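Local coordinates for restriction endonuclease R.BpuJI (Bacillus pumilus, PDB 2VLA), which probably cleaves DNA as a restriction endonuclease, this fragment being the domain that recognises and holds the cognate DNA sequence, at residues P27-I32 with T70-K75; A42-D47 with G78-D83; I109-Q114 with A244-N249. All blocks are in the same frame, centred on the assembly; numbering follows the deposited sequence. Where two conformers were deposited one is given.

Interaction 1: P27-I32 with T70-K75. With nucleotides of chain B.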
loop_
_atom_site.group_PDB
_atom_site.type_symbol
_atom_site.label_atom_id
_atom_site.label_comp_id
_atom_site.label_asym_id
_atom_site.label_seq_id
_atom_site.Cartn_x
_atom_site.Cartn_y
_atom_site.Cartn_z
ATOM N N PRO A 27 6.325 15.144 -8.589
ATOM C CA PRO A 27 5.952 16.512 -8.929
ATOM C C PRO A 27 5.167 16.621 -10.231
ATOM O O PRO A 27 4.285 17.462 -10.341
ATOM C CB PRO A 27 7.302 17.210 -9.058
ATOM C CG PRO A 27 8.203 16.441 -8.216
ATOM C CD PRO A 27 7.766 15.023 -8.340
ATOM N N ALA A 28 5.516 15.820 -11.239
ATOM C CA ALA A 28 4.783 15.860 -12.483
ATOM C C ALA A 28 3.319 15.464 -12.300
ATOM O O ALA A 28 2.418 16.194 -12.733
ATOM C CB ALA A 28 5.462 14.983 -13.545
ATOM N N TYR A 29 3.070 14.335 -11.639
ATOM C CA TYR A 29 1.700 13.901 -11.408
ATOM C C TYR A 29 0.935 15.053 -10.711
ATOM O O TYR A 29 -0.182 15.389 -11.083
ATOM C CB TYR A 29 1.647 12.683 -10.502
ATOM C CG TYR A 29 2.184 11.369 -11.032
ATOM C CD1 TYR A 29 2.107 11.012 -12.379
ATOM C CD2 TYR A 29 2.687 10.437 -10.147
ATOM C CE1 TYR A 29 2.594 9.762 -12.817
ATOM C CE2 TYR A 29 3.133 9.215 -10.553
ATOM C CZ TYR A 29 3.077 8.859 -11.874
ATOM O OH TYR A 29 3.560 7.613 -12.217
ATOM N N ALA A 30 1.530 15.608 -9.661
ATOM C CA ALA A 30 0.837 16.581 -8.829
ATOM C C ALA A 30 0.552 17.864 -9.605
ATOM O O ALA A 30 -0.533 18.438 -9.499
ATOM C CB ALA A 30 1.654 16.883 -7.595
ATOM N N ASN A 31 1.536 18.330 -10.353
ATOM C CA ASN A 31 1.403 19.593 -11.076
ATOM C C ASN A 31 0.462 19.461 -12.236
ATOM O O ASN A 31 -0.301 20.372 -12.524
ATOM C CB ASN A 31 2.764 20.113 -11.524
ATOM C CG ASN A 31 3.506 20.811 -10.402
ATOM O OD1 ASN A 31 2.894 21.506 -9.579
ATOM N ND2 ASN A 31 4.797 20.620 -10.340
ATOM N N ILE A 32 0.514 18.319 -12.918
ATOM C CA ILE A 32 -0.434 18.058 -13.986
ATOM C C ILE A 32 -1.860 18.106 -13.425
ATOM O O ILE A 32 -2.729 18.801 -13.954
ATOM C CB ILE A 32 -0.183 16.707 -14.652
ATOM C CG1 ILE A 32 1.147 16.746 -15.424
ATOM C CG2 ILE A 32 -1.371 16.347 -15.577
ATOM C CD1 ILE A 32 1.652 15.373 -15.903
ATOM N N THR A 70 -4.301 5.793 -14.238
ATOM C CA THR A 70 -5.312 5.108 -13.451
ATOM C C THR A 70 -4.724 4.375 -12.269
ATOM O O THR A 70 -5.254 4.472 -11.157
ATOM C CB THR A 70 -6.192 4.160 -14.294
ATOM O OG1 THR A 70 -5.435 3.015 -14.709
ATOM C CG2 THR A 70 -6.761 4.900 -15.517
ATOM N N GLU A 71 -3.631 3.654 -12.479
ATOM C CA GLU A 71 -3.089 2.780 -11.446
ATOM C C GLU A 71 -2.323 3.519 -10.388
ATOM O O GLU A 71 -2.387 3.149 -9.194
ATOM C CB GLU A 71 -2.174 1.717 -12.032
ATOM C CG GLU A 71 -2.811 0.765 -13.034
ATOM C CD GLU A 71 -1.894 -0.424 -13.324
ATOM O OE1 GLU A 71 -1.674 -1.235 -12.402
ATOM O OE2 GLU A 71 -1.343 -0.520 -14.475
ATOM N N ILE A 72 -1.541 4.517 -10.800
ATOM C CA ILE A 72 -0.564 5.130 -9.894
ATOM C C ILE A 72 -1.065 6.476 -9.403
ATOM O O ILE A 72 -1.323 6.649 -8.218
ATOM C CB ILE A 72 0.868 5.239 -10.535
ATOM C CG1 ILE A 72 1.337 3.855 -11.011
ATOM C CG2 ILE A 72 1.827 5.826 -9.520
ATOM C CD1 ILE A 72 1.432 2.771 -9.902
ATOM N N ALA A 73 -1.272 7.407 -10.301
ATOM C CA ALA A 73 -1.793 8.705 -9.896
ATOM C C ALA A 73 -3.193 8.558 -9.253
ATOM O O ALA A 73 -3.466 9.159 -8.222
ATOM C CB ALA A 73 -1.838 9.660 -11.094
ATOM N N GLY A 74 -4.047 7.737 -9.845
ATOM C CA GLY A 74 -5.407 7.540 -9.336
ATOM C C GLY A 74 -5.467 6.609 -8.114
ATOM O O GLY A 74 -5.742 7.048 -6.981
ATOM N N LYS A 75 -5.214 5.327 -8.326
ATOM C CA LYS A 75 -5.446 4.343 -7.268
ATOM C C LYS A 75 -4.346 4.326 -6.200
ATOM O O LYS A 75 -4.603 4.628 -5.026
ATOM C CB LYS A 75 -5.630 2.963 -7.850
ATOM C CG LYS A 75 -6.844 2.833 -8.717
ATOM C CD LYS A 75 -8.115 2.748 -7.891
ATOM C CE LYS A 75 -9.337 2.412 -8.751
ATOM N NZ LYS A 75 -10.525 2.037 -7.933
ATOM P P DC B 5 -7.606 1.141 -12.288
ATOM O OP1 DC B 5 -8.415 2.338 -11.979
ATOM O OP2 DC B 5 -6.207 1.311 -12.700
ATOM O "O5'" DC B 5 -7.759 0.135 -11.050
ATOM C "C5'" DC B 5 -6.675 -0.618 -10.571
ATOM C "C4'" DC B 5 -6.928 -2.090 -10.718
ATOM O "O4'" DC B 5 -7.088 -2.417 -12.130
ATOM C "C3'" DC B 5 -5.814 -2.982 -10.220
ATOM O "O3'" DC B 5 -6.351 -4.248 -9.832
ATOM C "C2'" DC B 5 -4.935 -3.041 -11.474
ATOM C "C1'" DC B 5 -6.016 -3.257 -12.528
ATOM N N1 DC B 5 -5.588 -2.939 -13.893
ATOM C C2 DC B 5 -5.556 -3.935 -14.878
ATOM O O2 DC B 5 -5.956 -5.082 -14.595
ATOM N N3 DC B 5 -5.117 -3.606 -16.131
ATOM C C4 DC B 5 -4.708 -2.375 -16.393
ATOM N N4 DC B 5 -4.285 -2.101 -17.642
ATOM C C5 DC B 5 -4.700 -1.355 -15.422
ATOM C C6 DC B 5 -5.157 -1.674 -14.192
ATOM P P DC B 6 -5.444 -5.400 -9.182
ATOM O OP1 DC B 6 -6.363 -6.185 -8.312
ATOM O OP2 DC B 6 -4.198 -4.788 -8.654
ATOM O "O5'" DC B 6 -4.928 -6.240 -10.468
ATOM C "C5'" DC B 6 -5.781 -7.217 -11.077
ATOM C "C4'" DC B 6 -4.948 -8.191 -11.875
ATOM O "O4'" DC B 6 -4.438 -7.546 -13.048
ATOM C "C3'" DC B 6 -3.741 -8.771 -11.149
ATOM O "O3'" DC B 6 -3.703 -10.164 -11.413
ATOM C "C2'" DC B 6 -2.542 -8.009 -11.729
ATOM C "C1'" DC B 6 -3.012 -7.730 -13.130
ATOM N N1 DC B 6 -2.518 -6.528 -13.777
ATOM C C2 DC B 6 -1.977 -6.591 -15.080
ATOM O O2 DC B 6 -1.758 -7.689 -15.602
ATOM N N3 DC B 6 -1.673 -5.439 -15.708
ATOM C C4 DC B 6 -1.846 -4.266 -15.111
ATOM N N4 DC B 6 -1.514 -3.149 -15.783
ATOM C C5 DC B 6 -2.385 -4.193 -13.793
ATOM C C6 DC B 6 -2.720 -5.330 -13.199
#
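Tyr29 and Ala73 meet where helix 22-36 packs on the side of helix 62-76 turned from the DNA, their CA atoms 6.4 Å apart. The apolar part of the contact belongs to the tyrosine ring. The methyl CB of Ala73 sits over one face, 4.4 Å from Tyr29 CD1, and Ile72 comes in obliquely near the phenol end with its CG2 branch, 3.8 Å from Tyr29 CE2. In Ile72, CG1 lies beside the backbone N (chi1 -55°) and leads away from the ring, which leaves CG2, anti to that N, as the branch that meets the tyrosine. The phenol OH of Tyr29, which also lies 3.7 Å from Ile72 CG2, hydrogen-bonds His68 ND1, one turn earlier on the same helix as Ile72, and this ties down the far end of the ring.

The polar bonds lie on the DNA side of helix 62-76. Thr70 OG1 donates to the phosphate oxygen OP2 of DC5 of chain B at 2.7 Å. Glu71, extended beyond CG, takes the exocyclic amine: N4 of DC6 of chain B gives a hydrogen bond to Glu71 OE2 at 2.9 Å, nearly straight at 164°. That same oxygen has a salt bridge to Lys17. Lys75 lays its CE 3.4 Å from OP1 of DC5 of chain B, while its NZ bonds to the carbonyl of Gly118.

The division of labour is plain. Helix 22-36 supplies a buried, apolar backing with one polar tether, and the helix it supports reads a cytosine by its major-groove amine and holds the backbone beside it. Lys17 would probably help keep Glu71 ionised as an acceptor.

Interaction 2: A42-D47 with G78-D83; sequences ASFVKD and GMFYED
Phe44 drives one side of its ring onto a face of Phe80, with CZ of Phe44 perched over the centre of the Phe80 ring, 3.7 Å above its plane. The neighbouring atom on the same edge, Phe44 CE2, makes the closest atom-to-atom approach, 3.7 Å from Phe80 CZ. The ring centroids are 4.8 Å apart and the planes meet at 62°, a tilted T-shaped stack in which Phe44 gives the edge and Phe80 the face. The backbones stay well apart, with 10.6 Å between the CA atoms of the two residues, and the two rings bridge the distance.

The torsions of both residues serve this reach. Phe44 holds CG anti to its N (chi1 -179°), which throws the ring off helix 41-56 toward the strand. In Phe80 CG sits between N and the carbonyl carbon, which swings the ring toward helix 41-56, and chi2 of 86° turns its face to Phe44. Ile87 of the neighbouring strand touches both rings, Ala73 of helix 62-76 packs on Phe80, and Arg69 of that helix lies against Phe44. The carbonyl of Phe80 is bonded to Gln274 NE2. A leucine in place of Phe80 would probably leave the edge of Phe44 without an aromatic face to lean on and open a gap between helix and strand.

The order of elements, helix 22-36, strand 39-40, helices 41-56 and 62-76, then the hairpin 80-83 and 86-89 in a sheet of order 1-3-2, is that of a winged helix. Here the second helix of that fold is fastened to the first strand of its wing.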
loop_
_atom_site.group_PDB
_atom_site.type_symbol
_atom_site.label_atom_id
_atom_site.label_comp_id
_atom_site.label_asym_id
_atom_site.label_seq_id
_atom_site.Cartn_x
_atom_site.Cartn_y
_atom_site.Cartn_z
ATOM N N ALA A 42 -13.287 13.345 -19.900
ATOM C CA ALA A 42 -12.723 13.231 -21.251
ATOM C C ALA A 42 -11.498 14.124 -21.409
ATOM O O ALA A 42 -10.457 13.698 -21.939
ATOM C CB ALA A 42 -13.769 13.586 -22.291
ATOM N N SER A 43 -11.626 15.368 -20.961
ATOM C CA SER A 43 -10.541 16.320 -21.039
ATOM C C SER A 43 -9.371 15.874 -20.168
ATOM O O SER A 43 -8.206 16.067 -20.524
ATOM C CB SER A 43 -11.024 17.701 -20.594
ATOM O OG SER A 43 -12.015 18.205 -21.479
ATOM N N PHE A 44 -9.690 15.271 -19.027
ATOM C CA PHE A 44 -8.662 14.835 -18.074
ATOM C C PHE A 44 -7.729 13.802 -18.690
ATOM O O PHE A 44 -6.515 13.909 -18.577
ATOM C CB PHE A 44 -9.311 14.256 -16.826
ATOM C CG PHE A 44 -8.323 13.813 -15.778
ATOM C CD1 PHE A 44 -7.541 14.736 -15.108
ATOM C CD2 PHE A 44 -8.171 12.477 -15.478
ATOM C CE1 PHE A 44 -6.632 14.325 -14.152
ATOM C CE2 PHE A 44 -7.269 12.064 -14.513
ATOM C CZ PHE A 44 -6.495 12.978 -13.866
ATOM N N VAL A 45 -8.305 12.812 -19.353
ATOM C CA VAL A 45 -7.519 11.751 -19.969
ATOM C C VAL A 45 -6.539 12.317 -20.973
ATOM O O VAL A 45 -5.358 11.992 -20.944
ATOM C CB VAL A 45 -8.433 10.708 -20.665
ATOM C CG1 VAL A 45 -7.603 9.715 -21.477
ATOM C CG2 VAL A 45 -9.287 9.985 -19.622
ATOM N N LYS A 46 -7.029 13.171 -21.859
ATOM C CA LYS A 46 -6.210 13.689 -22.942
ATOM C C LYS A 46 -5.120 14.589 -22.400
ATOM O O LYS A 46 -3.942 14.444 -22.754
ATOM C CB LYS A 46 -7.079 14.460 -23.947
ATOM C CG LYS A 46 -6.285 15.233 -25.000
ATOM N N ASP A 47 -5.509 15.510 -21.528
ATOM C CA ASP A 47 -4.595 16.513 -21.019
ATOM C C ASP A 47 -3.543 15.907 -20.086
ATOM O O ASP A 47 -2.373 16.296 -20.112
ATOM C CB ASP A 47 -5.373 17.617 -20.310
ATOM C CG ASP A 47 -6.201 18.466 -21.278
ATOM O OD1 ASP A 47 -5.897 18.456 -22.498
ATOM O OD2 ASP A 47 -7.150 19.128 -20.821
ATOM N N GLY A 78 -3.480 7.904 -4.833
ATOM C CA GLY A 78 -4.680 8.646 -4.415
ATOM C C GLY A 78 -4.587 10.149 -4.671
ATOM O O GLY A 78 -4.869 10.952 -3.776
ATOM N N MET A 79 -4.275 10.533 -5.909
ATOM C CA MET A 79 -3.943 11.911 -6.204
ATOM C C MET A 79 -5.096 12.714 -6.812
ATOM O O MET A 79 -5.012 13.932 -6.921
ATOM C CB MET A 79 -2.704 11.981 -7.106
ATOM C CG MET A 79 -1.468 11.406 -6.441
ATOM S SD MET A 79 0.029 11.597 -7.377
ATOM C CE MET A 79 0.380 13.313 -6.997
ATOM N N PHE A 80 -6.140 12.030 -7.237
ATOM C CA PHE A 80 -7.350 12.693 -7.727
ATOM C C PHE A 80 -8.576 11.841 -7.433
ATOM O O PHE A 80 -8.460 10.691 -7.063
ATOM C CB PHE A 80 -7.243 12.983 -9.244
ATOM C CG PHE A 80 -7.141 11.745 -10.111
ATOM C CD1 PHE A 80 -8.281 11.081 -10.551
ATOM C CD2 PHE A 80 -5.913 11.302 -10.562
ATOM C CE1 PHE A 80 -8.181 9.979 -11.409
ATOM C CE2 PHE A 80 -5.817 10.180 -11.395
ATOM C CZ PHE A 80 -6.948 9.533 -11.817
ATOM N N TYR A 81 -9.752 12.437 -7.590
ATOM C CA TYR A 81 -11.012 11.726 -7.395
ATOM C C TYR A 81 -12.056 12.352 -8.284
ATOM O O TYR A 81 -11.838 13.424 -8.847
ATOM C CB TYR A 81 -11.453 11.761 -5.923
ATOM C CG TYR A 81 -11.898 13.126 -5.444
ATOM C CD1 TYR A 81 -10.980 14.060 -5.001
ATOM C CD2 TYR A 81 -13.240 13.469 -5.428
ATOM C CE1 TYR A 81 -11.380 15.299 -4.562
ATOM C CE2 TYR A 81 -13.651 14.705 -5.002
ATOM C CZ TYR A 81 -12.721 15.616 -4.563
ATOM O OH TYR A 81 -13.137 16.858 -4.126
ATOM N N GLU A 82 -13.175 11.666 -8.441
ATOM C CA GLU A 82 -14.272 12.163 -9.264
ATOM C C GLU A 82 -15.483 12.478 -8.418
ATOM O O GLU A 82 -15.796 11.746 -7.477
ATOM C CB GLU A 82 -14.650 11.133 -10.322
ATOM C CG GLU A 82 -15.995 11.409 -10.988
ATOM C CD GLU A 82 -16.304 10.439 -12.100
ATOM O OE1 GLU A 82 -15.389 9.693 -12.514
ATOM O OE2 GLU A 82 -17.463 10.426 -12.571
ATOM N N ASP A 83 -16.159 13.569 -8.749
ATOM C CA ASP A 83 -17.468 13.864 -8.165
ATOM C C ASP A 83 -18.356 14.561 -9.183
ATOM O O ASP A 83 -17.942 15.531 -9.827
ATOM C CB ASP A 83 -17.324 14.740 -6.930
ATOM C CG ASP A 83 -18.643 14.942 -6.209
ATOM O OD1 ASP A 83 -19.189 13.946 -5.673
ATOM O OD2 ASP A 83 -19.140 16.089 -6.189
#

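Interaction 3: I109-Q114 with A244-N249; sequences ICFKFQ and AQFWGN
The C-terminal end of helix 102-112 and the loop that follows helix 237-244 are bridged by one aromatic pair, Phe111 and Phe246. The loop leaves its helix through two overlapping type I beta turns, Ala244 to Trp247 and Phe246 to Asn249, and Phe246 belongs to both. Backbone bonds from Trp247 N to Ala244 O and from Asn249 N to Phe246 O close these turns, so the loop offers its ring from a tightly folded base.

The rings of Phe111 and Phe246 form an almost perpendicular T-shaped stack, with planes at 85° and centroids 5.0 Å apart. Phe111 comes in with its edge: CE1 lies 3.5 Å from CE1 of Phe246, over the face of that ring but offset toward its rim. The neighbouring atom, CZ of Phe111, also stands over the ring, 3.9 Å from Phe246 CZ. With CG anti to N (chi1 -175°), Phe111 carries its ring away from the helix and brings its end near the loop. Phe246 itself points toward the helix and has a second edge-to-face partner, Tyr242, from the end of helix 237-244.

Close by, Trp247, Gly248 and Asn249 line the pocket that holds the polyether ligand, so the turn that presents Phe246 also forms part of that site. Helix 102-112 also packs on helix 263-278, where Ile109 and Lys112 touch Tyr277.

Across this surface contact the two segments meet through one edge-to-face pair, CH-pi in character, the positive rim of one ring against the electron-rich face of the other, without charge or hydrogen bonding between them.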
loop_
_atom_site.group_PDB
_atom_site.type_symbol
_atom_site.label_atom_id
_atom_site.label_comp_id
_atom_site.label_asym_id
_atom_site.label_seq_id
_atom_site.Cartn_x
_atom_site.Cartn_y
_atom_site.Cartn_z
ATOM N N ILE A 109 0.030 7.817 2.920
ATOM C CA ILE A 109 -0.311 6.587 2.244
ATOM C C ILE A 109 -0.233 5.376 3.199
ATOM O O ILE A 109 -1.156 4.546 3.240
ATOM C CB ILE A 109 0.590 6.381 0.998
ATOM C CG1 ILE A 109 0.086 7.290 -0.141
ATOM C CG2 ILE A 109 0.642 4.917 0.582
ATOM C CD1 ILE A 109 1.017 7.357 -1.396
ATOM N N CYS A 110 0.833 5.301 3.989
ATOM C CA CYS A 110 1.037 4.164 4.873
ATOM C C CYS A 110 0.004 4.196 5.996
ATOM O O CYS A 110 -0.502 3.144 6.419
ATOM C CB CYS A 110 2.450 4.160 5.448
ATOM S SG CYS A 110 3.737 3.721 4.236
ATOM N N PHE A 111 -0.351 5.391 6.439
ATOM C CA PHE A 111 -1.351 5.552 7.510
ATOM C C PHE A 111 -2.724 5.062 7.072
ATOM O O PHE A 111 -3.483 4.471 7.887
ATOM C CB PHE A 111 -1.415 6.995 7.932
ATOM C CG PHE A 111 -2.331 7.225 9.103
ATOM C CD1 PHE A 111 -1.941 6.872 10.407
ATOM C CD2 PHE A 111 -3.597 7.701 8.909
ATOM C CE1 PHE A 111 -2.820 7.026 11.484
ATOM C CE2 PHE A 111 -4.469 7.859 9.990
ATOM C CZ PHE A 111 -4.057 7.515 11.272
ATOM N N LYS A 112 -3.084 5.345 5.826
ATOM C CA LYS A 112 -4.407 5.063 5.290
ATOM C C LYS A 112 -4.583 3.691 4.656
ATOM O O LYS A 112 -5.710 3.219 4.491
ATOM C CB LYS A 112 -4.803 6.132 4.279
ATOM C CG LYS A 112 -4.949 7.517 4.890
ATOM C CD LYS A 112 -6.360 7.824 5.285
ATOM C CE LYS A 112 -6.531 9.308 5.603
ATOM N NZ LYS A 112 -6.999 10.109 4.415
ATOM N N PHE A 113 -3.489 3.061 4.255
ATOM C CA PHE A 113 -3.563 1.802 3.541
ATOM C C PHE A 113 -4.243 0.755 4.425
ATOM O O PHE A 113 -4.051 0.745 5.650
ATOM C CB PHE A 113 -2.150 1.313 3.121
ATOM C CG PHE A 113 -2.031 0.919 1.643
ATOM C CD1 PHE A 113 -2.676 -0.180 1.136
ATOM C CD2 PHE A 113 -1.238 1.639 0.803
ATOM C CE1 PHE A 113 -2.522 -0.546 -0.195
ATOM C CE2 PHE A 113 -1.068 1.257 -0.510
ATOM C CZ PHE A 113 -1.704 0.182 -0.993
ATOM N N GLN A 114 -4.939 -0.173 3.795
ATOM C CA GLN A 114 -5.514 -1.290 4.474
ATOM C C GLN A 114 -5.846 -2.361 3.482
ATOM O O GLN A 114 -5.867 -2.101 2.252
ATOM C CB GLN A 114 -6.798 -0.848 5.194
ATOM C CG GLN A 114 -7.760 -0.156 4.267
ATOM C CD GLN A 114 -9.138 0.030 4.899
ATOM O OE1 GLN A 114 -9.327 0.909 5.741
ATOM N NE2 GLN A 114 -10.098 -0.786 4.484
ATOM N N ALA A 244 2.335 3.101 14.580
ATOM C CA ALA A 244 2.351 1.727 15.116
ATOM C C ALA A 244 1.179 1.473 16.058
ATOM O O ALA A 244 0.688 0.371 16.137
ATOM C CB ALA A 244 3.634 1.456 15.840
ATOM N N GLN A 245 0.744 2.520 16.753
ATOM C CA GLN A 245 -0.295 2.377 17.791
ATOM C C GLN A 245 -1.659 2.008 17.221
ATOM O O GLN A 245 -2.539 1.600 17.957
ATOM C CB GLN A 245 -0.389 3.655 18.636
ATOM C CG GLN A 245 0.652 3.694 19.743
ATOM C CD GLN A 245 0.910 5.083 20.280
ATOM O OE1 GLN A 245 0.241 6.047 19.905
ATOM N NE2 GLN A 245 1.897 5.196 21.161
ATOM N N PHE A 246 -1.815 2.102 15.908
ATOM C CA PHE A 246 -3.037 1.671 15.244
ATOM C C PHE A 246 -3.027 0.190 14.831
ATOM O O PHE A 246 -3.954 -0.271 14.172
ATOM C CB PHE A 246 -3.324 2.551 14.018
ATOM C CG PHE A 246 -3.599 3.973 14.354
ATOM C CD1 PHE A 246 -2.564 4.861 14.576
ATOM C CD2 PHE A 246 -4.911 4.424 14.499
ATOM C CE1 PHE A 246 -2.810 6.172 14.885
ATOM C CE2 PHE A 246 -5.174 5.734 14.829
ATOM C CZ PHE A 246 -4.130 6.609 15.058
ATOM N N TRP A 247 -1.998 -0.555 15.231
ATOM C CA TRP A 247 -1.849 -1.926 14.758
ATOM C C TRP A 247 -3.027 -2.821 15.055
ATOM O O TRP A 247 -3.316 -3.757 14.289
ATOM C CB TRP A 247 -0.577 -2.564 15.310
ATOM C CG TRP A 247 -0.601 -2.867 16.807
ATOM C CD1 TRP A 247 -0.069 -2.099 17.807
ATOM C CD2 TRP A 247 -1.128 -4.052 17.461
ATOM N NE1 TRP A 247 -0.255 -2.709 19.022
ATOM C CE2 TRP A 247 -0.879 -3.913 18.827
ATOM C CE3 TRP A 247 -1.779 -5.193 17.015
ATOM C CZ2 TRP A 247 -1.280 -4.865 19.753
ATOM C CZ3 TRP A 247 -2.202 -6.123 17.943
ATOM C CH2 TRP A 247 -1.927 -5.963 19.284
ATOM N N GLY A 248 -3.689 -2.575 16.188
ATOM C CA GLY A 248 -4.801 -3.427 16.630
ATOM C C GLY A 248 -6.173 -2.956 16.202
ATOM O O GLY A 248 -7.174 -3.592 16.536
ATOM N N ASN A 249 -6.226 -1.870 15.437
ATOM C CA ASN A 249 -7.490 -1.304 14.985
ATOM C C ASN A 249 -8.053 -2.038 13.779
ATOM O O ASN A 249 -7.321 -2.356 12.838
ATOM C CB ASN A 249 -7.320 0.165 14.624
ATOM C CG ASN A 249 -7.221 1.067 15.840
ATOM O OD1 ASN A 249 -6.547 0.738 16.817
ATOM N ND2 ASN A 249 -7.862 2.250 15.765
#

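How the interactions relate
Interactions 1 and 2 share one winged-helix unit and touch directly: Met79 N sits 2.8 Å from Ala73 O, a probable hydrogen bond, and Met79 SD packs on Tyr29 CB. Their segments alternate along the chain, so helix 62-76 and the strand after it are held from helices 22-36 and 41-56 in turn. Interaction 1 is wholly buried and pairs an apolar back with polar bonds to DNA; interaction 2, partly buried, is purely aromatic. Interaction 3 stands apart, its centre about 23 and 28 Å from the centres of interactions 1 and 2, on the surface, joining helix 102-112 to a distant loop. It repeats the T-shaped chemistry of interaction 2, but more nearly perpendicular.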